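Local structure of putative phophotriesterase (Proteus mirabilis, 3RHG) at residues 171-174 against 175-179; 199-202 against 203-206; 237-240 against 241-245. The protein binds two zinc ions and is probably a hydrolase acting on ester bonds, as a member of the phosphotriesterase family of metal-dependent hydrolases. One frame throughout, in Å; residues are numbered along the deposited sequence.

Contact 1: residues 171-174 against 175-179; sequences PFFT and DGEKN
With chi1 at 69°, the hydroxyl of Thr174 sits between its own backbone N and carbonyl carbon, facing the first turn of the helix that starts at Asp175. Glu177 has CG beside its backbone N and an extended chain beyond, and this brings the carboxylate back alongside Thr174. The two residues then exchange bonds. Glu177 N donates to Thr174 OG1 at 3.1 Å, and Thr174 N donates to Glu177 OE1 at 3.0 Å. The second bond reaches OE1 from above the carboxylate plane, 51° out of it. Both polar groups have further partners. Thr174 OG1 is also hydrogen-bonded to Glu128 OE1, and Glu177 OE1 to Ser170 OG, while Glu177 OE2 is hydrogen-bonded to Glu128 N. The carboxylate of the buried Glu177 is therefore held through both oxygens, which leaves it little freedom to turn. The first regular backbone bond of the helix follows, from Lys178 N to Thr174 O, at 2.9 Å.

Beside the cap, the Phe173 ring takes Lys178 over one face. Lys178 CG lies 3.7 Å from the ring centroid, a CH-pi contact displaced toward the rim. The lysine chain is extended and crosses the ring at about a right angle. Its NZ is far from the ring, so any cation-pi attraction is weak at most. Glu177 CB comes to the ring edge, 3.9 Å from Phe173 CD1. A water accepts from Lys178 NZ and lies near both Phe173 O and Asp175 OD1. The Phe173 side chain also packs on Val210 and Ile213 of helix 207-217. Thr174 at the N-cap and Glu177 three residues on form a capping box, which starts helix 175-188 after the loop that follows barrel strand 163-168.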
loop_
_atom_site.group_PDB
_atom_site.type_symbol
_atom_site.label_atom_id
_atom_site.label_comp_id
_atom_site.label_asym_id
_atom_site.label_seq_id
_atom_site.Cartn_x
_atom_site.Cartn_y
_atom_site.Cartn_z
ATOM N N PRO A 171 6.646 -6.774 -22.815
ATOM C CA PRO A 171 7.796 -5.875 -22.828
ATOM C C PRO A 171 8.784 -6.161 -23.951
ATOM O O PRO A 171 9.710 -5.380 -24.147
ATOM C CB PRO A 171 8.458 -6.132 -21.469
ATOM C CG PRO A 171 7.311 -6.642 -20.597
ATOM C CD PRO A 171 6.547 -7.518 -21.544
ATOM N N PHE A 172 8.564 -7.253 -24.689
ATOM C CA PHE A 172 9.400 -7.616 -25.820
ATOM C C PHE A 172 8.693 -7.413 -27.155
ATOM O O PHE A 172 9.315 -7.589 -28.216
ATOM C CB PHE A 172 9.828 -9.078 -25.640
ATOM C CG PHE A 172 10.384 -9.340 -24.278
ATOM C CD1 PHE A 172 11.636 -8.862 -23.938
ATOM C CD2 PHE A 172 9.612 -9.945 -23.295
ATOM C CE1 PHE A 172 12.148 -9.051 -22.672
ATOM C CE2 PHE A 172 10.112 -10.133 -22.023
ATOM C CZ PHE A 172 11.387 -9.684 -21.710
ATOM N N PHE A 173 7.413 -7.025 -27.086
ATOM C CA PHE A 173 6.521 -6.819 -28.250
ATOM C C PHE A 173 6.940 -7.692 -29.432
ATOM O O PHE A 173 7.505 -7.210 -30.422
ATOM C CB PHE A 173 6.456 -5.329 -28.636
ATOM C CG PHE A 173 5.256 -4.950 -29.486
ATOM C CD1 PHE A 173 4.190 -5.840 -29.666
ATOM C CD2 PHE A 173 5.160 -3.674 -30.046
ATOM C CE1 PHE A 173 3.057 -5.475 -30.418
ATOM C CE2 PHE A 173 4.036 -3.302 -30.790
ATOM C CZ PHE A 173 2.989 -4.207 -30.990
ATOM N N THR A 174 6.677 -8.994 -29.310
ATOM C CA THR A 174 7.189 -9.948 -30.274
ATOM C C THR A 174 6.474 -9.861 -31.630
ATOM O O THR A 174 5.376 -9.267 -31.747
ATOM C CB THR A 174 7.051 -11.394 -29.727
ATOM O OG1 THR A 174 5.663 -11.743 -29.682
ATOM C CG2 THR A 174 7.606 -11.503 -28.329
ATOM N N ASP A 175 7.051 -10.494 -32.649
ATOM C CA ASP A 175 6.419 -10.526 -33.969
ATOM C C ASP A 175 5.020 -11.144 -33.867
ATOM O O ASP A 175 4.081 -10.710 -34.537
ATOM C CB ASP A 175 7.290 -11.319 -34.946
ATOM C CG ASP A 175 8.525 -10.549 -35.381
ATOM O OD1 ASP A 175 8.688 -9.354 -34.990
ATOM O OD2 ASP A 175 9.345 -11.150 -36.116
ATOM N N GLY A 176 4.872 -12.172 -33.039
ATOM C CA GLY A 176 3.551 -12.783 -32.869
ATOM C C GLY A 176 2.553 -11.851 -32.202
ATOM O O GLY A 176 1.390 -11.811 -32.597
ATOM N N GLU A 177 3.011 -11.091 -31.209
ATOM C CA GLU A 177 2.170 -10.088 -30.582
ATOM C C GLU A 177 1.728 -9.006 -31.570
ATOM O O GLU A 177 0.588 -8.529 -31.504
ATOM C CB GLU A 177 2.836 -9.528 -29.318
ATOM C CG GLU A 177 2.961 -10.632 -28.251
ATOM C CD GLU A 177 3.946 -10.322 -27.127
ATOM O OE1 GLU A 177 4.650 -9.280 -27.181
ATOM O OE2 GLU A 177 3.984 -11.114 -26.160
ATOM N N LYS A 178 2.618 -8.616 -32.476
ATOM C CA LYS A 178 2.260 -7.641 -33.507
ATOM C C LYS A 178 1.190 -8.214 -34.419
ATOM O O LYS A 178 0.245 -7.525 -34.798
ATOM C CB LYS A 178 3.491 -7.193 -34.305
ATOM C CG LYS A 178 4.450 -6.382 -33.429
ATOM C CD LYS A 178 5.793 -6.100 -34.100
ATOM C CE LYS A 178 6.620 -5.149 -33.244
ATOM N NZ LYS A 178 7.999 -5.015 -33.822
ATOM N N ASN A 179 1.316 -9.485 -34.772
ATOM C CA ASN A 179 0.286 -10.089 -35.604
ATOM C C ASN A 179 -1.064 -10.298 -34.899
ATOM O O ASN A 179 -2.133 -10.120 -35.504
ATOM C CB ASN A 179 0.845 -11.329 -36.243
ATOM C CG ASN A 179 1.793 -10.974 -37.391
ATOM O OD1 ASN A 179 1.728 -9.847 -37.954
ATOM N ND2 ASN A 179 2.664 -11.896 -37.743
HETATM O O HOH W 1 8.904 -7.664 -32.812
#

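Contact 2: residues 199-202 against 203-206; sequences HMPG and WQRR. With ZN (zinc ion), chain C; BEZ (benzoic acid), chain D.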
loop_
_atom_site.group_PDB
_atom_site.type_symbol
_atom_site.label_atom_id
_atom_site.label_comp_id
_atom_site.label_asym_id
_atom_site.label_seq_id
_atom_site.Cartn_x
_atom_site.Cartn_y
_atom_site.Cartn_z
ATOM N N HIS A 199 -3.512 -4.826 -23.639
ATOM C CA HIS A 199 -2.605 -4.999 -22.533
ATOM C C HIS A 199 -1.285 -4.356 -22.942
ATOM O O HIS A 199 -0.596 -4.852 -23.849
ATOM C CB HIS A 199 -2.371 -6.496 -22.254
ATOM C CG HIS A 199 -1.186 -6.755 -21.373
ATOM N ND1 HIS A 199 -1.291 -6.905 -20.006
ATOM C CD2 HIS A 199 0.134 -6.894 -21.668
ATOM C CE1 HIS A 199 -0.085 -7.110 -19.496
ATOM N NE2 HIS A 199 0.794 -7.112 -20.484
ATOM N N MET A 200 -0.934 -3.250 -22.303
ATOM C CA MET A 200 0.343 -2.590 -22.555
ATOM C C MET A 200 1.338 -2.997 -21.495
ATOM O O MET A 200 0.965 -3.285 -20.364
ATOM C CB MET A 200 0.189 -1.064 -22.514
ATOM C CG MET A 200 -0.714 -0.557 -23.625
ATOM S SD MET A 200 -0.031 -0.793 -25.290
ATOM C CE MET A 200 1.277 0.439 -25.228
ATOM N N PRO A 201 2.622 -2.988 -21.860
ATOM C CA PRO A 201 3.672 -3.152 -20.847
ATOM C C PRO A 201 3.809 -1.811 -20.133
ATOM O O PRO A 201 4.430 -0.888 -20.652
ATOM C CB PRO A 201 4.903 -3.505 -21.677
ATOM C CG PRO A 201 4.642 -2.864 -23.044
ATOM C CD PRO A 201 3.142 -2.883 -23.239
ATOM N N GLY A 202 3.166 -1.690 -18.970
ATOM C CA GLY A 202 2.897 -0.384 -18.402
ATOM C C GLY A 202 4.089 0.378 -17.877
ATOM O O GLY A 202 4.025 1.628 -17.724
ATOM N N TRP A 203 5.180 -0.341 -17.605
ATOM C CA TRP A 203 6.413 0.319 -17.185
ATOM C C TRP A 203 7.329 0.669 -18.372
ATOM O O TRP A 203 8.430 1.185 -18.182
ATOM C CB TRP A 203 7.170 -0.525 -16.153
ATOM C CG TRP A 203 6.447 -0.636 -14.830
ATOM C CD1 TRP A 203 6.608 0.166 -13.744
ATOM C CD2 TRP A 203 5.447 -1.606 -14.473
ATOM N NE1 TRP A 203 5.781 -0.246 -12.719
ATOM C CE2 TRP A 203 5.070 -1.345 -13.138
ATOM C CE3 TRP A 203 4.868 -2.693 -15.137
ATOM C CZ2 TRP A 203 4.112 -2.115 -12.462
ATOM C CZ3 TRP A 203 3.915 -3.461 -14.458
ATOM C CH2 TRP A 203 3.552 -3.164 -13.135
ATOM N N GLN A 204 6.850 0.389 -19.583
ATOM C CA GLN A 204 7.466 0.861 -20.810
ATOM C C GLN A 204 6.606 1.961 -21.423
ATOM O O GLN A 204 5.560 2.348 -20.861
ATOM C CB GLN A 204 7.638 -0.271 -21.824
ATOM C CG GLN A 204 8.540 -1.388 -21.310
ATOM C CD GLN A 204 8.818 -2.395 -22.379
ATOM O OE1 GLN A 204 7.948 -2.686 -23.208
ATOM N NE2 GLN A 204 10.024 -2.948 -22.379
ATOM N N ARG A 205 7.053 2.459 -22.578
ATOM C CA ARG A 205 6.332 3.497 -23.296
ATOM C C ARG A 205 6.153 3.082 -24.760
ATOM O O ARG A 205 6.695 3.708 -25.662
ATOM C CB ARG A 205 7.105 4.803 -23.198
ATOM C CG ARG A 205 7.371 5.227 -21.756
ATOM C CD ARG A 205 6.102 5.677 -21.045
ATOM N NE ARG A 205 6.390 6.150 -19.677
ATOM C CZ ARG A 205 6.391 5.387 -18.577
ATOM N NH1 ARG A 205 6.115 4.072 -18.634
ATOM N NH2 ARG A 205 6.662 5.938 -17.401
ATOM N N ARG A 206 5.415 1.997 -24.981
ATOM C CA ARG A 206 5.262 1.449 -26.328
ATOM C C ARG A 206 4.016 1.955 -27.046
ATOM O O ARG A 206 3.665 1.477 -28.126
ATOM C CB ARG A 206 5.263 -0.075 -26.262
ATOM C CG ARG A 206 6.666 -0.651 -25.996
ATOM C CD ARG A 206 6.695 -2.117 -26.387
ATOM N NE ARG A 206 7.942 -2.798 -26.014
ATOM C CZ ARG A 206 8.906 -3.101 -26.884
ATOM N NH1 ARG A 206 8.799 -2.725 -28.170
ATOM N NH2 ARG A 206 9.992 -3.776 -26.481
HETATM ZN ZN ZN C . -2.924 -6.827 -18.816
HETATM C C BEZ D . 2.033 -6.659 -15.771
HETATM O O1 BEZ D . 2.157 -6.257 -16.948
HETATM O O2 BEZ D . 2.875 -7.457 -15.296
HETATM C C1 BEZ D . 0.891 -6.197 -14.923
HETATM C C2 BEZ D . -0.140 -5.425 -15.465
HETATM C C3 BEZ D . -1.202 -5.018 -14.658
HETATM C C4 BEZ D . -1.224 -5.360 -13.312
HETATM C C5 BEZ D . -0.187 -6.117 -12.775
HETATM C C6 BEZ D . 0.871 -6.544 -13.573
HETATM O O HOH W 2 3.736 0.732 -22.890
#
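This contact lies where barrel strand 195-199 runs into the loop before helix 207-217; His199, at the end of the strand, binds zinc, and it and Trp203 line the benzoic acid pocket. Pro201 to Gln204 form a type I beta turn, closed by Gln204 N donating to Pro201 O at 2.9 Å. A water also donates to Pro201 O and accepts from Arg206 N, bridging the turn to the residue at the N-cap of helix 207-217.

Beyond the backbone, Gln204 and Arg206 work as a pair around the proline. Gln204 OE1 lies 3.3 Å from Pro201 CG. The same oxygen accepts from Arg206 NE at 2.8 Å, near the guanidinium plane. The arginine chain is extended from CG to NE and crosses the proline ring at about a right angle, with CD 4.0 Å from Pro201 CG. Met200 is bent at chi2 (-66°) and chi3 (-71°), which turns its CE back to 3.6 Å from Arg206 C. Arg205 NH1 donates to Gln204 O at 2.9 Å.

At the metal end, His199 ND1 binds zinc at 2.0 Å; Glu166 and His229 bind the same ion. Trp203 turns the edge of its indole to the ligand, CZ3 lying 3.9 Å from the carboxyl carbon of benzoic acid. Its NE1 is hydrogen-bonded to Ala266 O.

The Arg206 guanidinium is bonded through NE to Gln204, through NH2 outside the turn, and through NH1 to Glu209 in a salt bridge. These bonds fix the direction of the group, and its charge is probably largely balanced by Glu209.

Contact 3: residues 237-240 against 241-245; sequences IDYQ and CKMLD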
loop_
_atom_site.group_PDB
_atom_site.type_symbol
_atom_site.label_atom_id
_atom_site.label_comp_id
_atom_site.label_asym_id
_atom_site.label_seq_id
_atom_site.Cartn_x
_atom_site.Cartn_y
_atom_site.Cartn_z
ATOM N N ILE A 237 3.607 12.807 -18.166
ATOM C CA ILE A 237 2.510 13.557 -18.748
ATOM C C ILE A 237 2.690 13.773 -20.258
ATOM O O ILE A 237 1.717 13.709 -21.016
ATOM C CB ILE A 237 2.252 14.881 -17.975
ATOM C CG1 ILE A 237 0.935 15.524 -18.441
ATOM C CG2 ILE A 237 3.461 15.794 -18.094
ATOM C CD1 ILE A 237 0.482 16.672 -17.574
ATOM N N ASP A 238 3.931 13.979 -20.716
ATOM C CA ASP A 238 4.139 14.217 -22.143
ATOM C C ASP A 238 3.709 12.992 -22.954
ATOM O O ASP A 238 3.026 13.110 -23.981
ATOM C CB ASP A 238 5.605 14.565 -22.471
ATOM C CG ASP A 238 6.026 15.943 -21.956
ATOM O OD1 ASP A 238 5.153 16.724 -21.525
ATOM O OD2 ASP A 238 7.246 16.264 -22.005
ATOM N N TYR A 239 4.136 11.809 -22.508
ATOM C CA TYR A 239 3.749 10.566 -23.176
ATOM C C TYR A 239 2.228 10.376 -23.157
ATOM O O TYR A 239 1.608 10.054 -24.178
ATOM C CB TYR A 239 4.372 9.397 -22.436
ATOM C CG TYR A 239 3.873 8.021 -22.838
ATOM C CD1 TYR A 239 4.251 7.446 -24.056
ATOM C CD2 TYR A 239 3.079 7.268 -21.978
ATOM C CE1 TYR A 239 3.833 6.162 -24.411
ATOM C CE2 TYR A 239 2.646 5.983 -22.328
ATOM C CZ TYR A 239 3.049 5.430 -23.540
ATOM O OH TYR A 239 2.666 4.142 -23.887
ATOM N N GLN A 240 1.622 10.541 -21.992
ATOM C CA GLN A 240 0.190 10.281 -21.888
ATOM C C GLN A 240 -0.624 11.251 -22.748
ATOM O O GLN A 240 -1.533 10.826 -23.456
ATOM C CB GLN A 240 -0.281 10.272 -20.436
ATOM C CG GLN A 240 0.335 9.128 -19.619
ATOM C CD GLN A 240 -0.490 8.743 -18.401
ATOM O OE1 GLN A 240 -1.136 9.588 -17.784
ATOM N NE2 GLN A 240 -0.488 7.455 -18.057
ATOM N N CYS A 241 -0.288 12.534 -22.723
ATOM C CA CYS A 241 -0.976 13.485 -23.608
ATOM C C CYS A 241 -0.738 13.181 -25.100
ATOM O O CYS A 241 -1.625 13.397 -25.933
ATOM C CB CYS A 241 -0.584 14.928 -23.269
ATOM S SG CYS A 241 -1.193 15.426 -21.656
ATOM N N LYS A 242 0.455 12.680 -25.444
ATOM C CA LYS A 242 0.749 12.303 -26.825
ATOM C C LYS A 242 -0.216 11.189 -27.265
ATOM O O LYS A 242 -0.732 11.193 -28.389
ATOM C CB LYS A 242 2.196 11.824 -26.920
ATOM C CG LYS A 242 2.758 11.674 -28.324
ATOM C CD LYS A 242 4.233 11.215 -28.239
ATOM C CE LYS A 242 5.084 11.719 -29.382
ATOM N NZ LYS A 242 4.831 10.981 -30.644
ATOM N N MET A 243 -0.488 10.244 -26.368
ATOM C CA MET A 243 -1.402 9.144 -26.689
ATOM C C MET A 243 -2.824 9.668 -26.804
ATOM O O MET A 243 -3.557 9.329 -27.730
ATOM C CB MET A 243 -1.339 8.047 -25.622
ATOM C CG MET A 243 0.019 7.356 -25.493
ATOM S SD MET A 243 0.658 6.654 -27.036
ATOM C CE MET A 243 1.889 7.870 -27.533
ATOM N N LEU A 244 -3.220 10.485 -25.839
ATOM C CA LEU A 244 -4.579 11.032 -25.857
ATOM C C LEU A 244 -4.804 11.859 -27.115
ATOM O O LEU A 244 -5.907 11.868 -27.688
ATOM C CB LEU A 244 -4.831 11.859 -24.604
ATOM C CG LEU A 244 -4.890 11.064 -23.280
ATOM C CD1 LEU A 244 -4.576 11.953 -22.057
ATOM C CD2 LEU A 244 -6.245 10.392 -23.114
ATOM N N ASP A 245 -3.761 12.558 -27.558
ATOM C CA ASP A 245 -3.910 13.408 -28.740
ATOM C C ASP A 245 -4.140 12.578 -30.005
ATOM O O ASP A 245 -4.660 13.089 -31.000
ATOM C CB ASP A 245 -2.710 14.337 -28.911
ATOM C CG ASP A 245 -2.716 15.482 -27.937
ATOM O OD1 ASP A 245 -3.772 15.723 -27.309
ATOM O OD2 ASP A 245 -1.663 16.153 -27.809
#
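Gln240, Cys241 and Tyr239 bury the most surface here, all within helix 237-245. Gln240 and Tyr239 are tied to the next turn by backbone bonds. Gln240 O accepts from Leu244 N at 2.9 Å, and Tyr239 O from Met243 N at 3.0 Å. Leu244 CG also packs 3.4 Å from Gln240 O. The amide of Gln240 extends away from the next turn, and its NE2 is hydrogen-bonded to Ser233 OG.

Cys241 N donates to Ile237 O in a nearly straight bond, with 172° at the hydrogen. Its SG rests 3.9 Å from Ile237 CG1, an apolar contact one turn apart.

Tyr239 offers a ring face to Met243. CG of the methionine stands over it, 4.2 Å from the ring centroid and offset toward the rim. With bends at chi2 (-55°) and chi3 (102°), the chain brings SD obliquely to the ring at 4.8 Å from the centroid, a Met-aromatic contact. CE touches Tyr239 CE1.

Tyr239 has two kinds of partner: its ring packs on Met243 CG and SD, while its OH is hydrogen-bonded to Gly207 N. The ring contact is apolar, consistent with mainly dispersion, and the polar end ties this helix to the start of helix 207-217.

Overall arrangement
The three contacts follow one another along the chain in a beta/alpha barrel of eight parallel strands: contact 1 at the start of helix 175-188, contact 2 in the loop after strand 195-199, contact 3 in helix 237-245. Contact 2 is nearest the active site, with a zinc ligand and a wall of the benzoic acid pocket. It touches contact 1, where Pro171 O is hydrogen-bonded to Arg206 NH2 at 2.8 Å and to Gln204 NE2 at 3.0 Å. It also touches contact 3: Arg205 CD is 3.5 Å from Tyr239 CD2. Contacts 1 and 3 do not meet; their centres are about 23 Å apart. The Tyr239 side chain is about 13 Å from the benzoic acid.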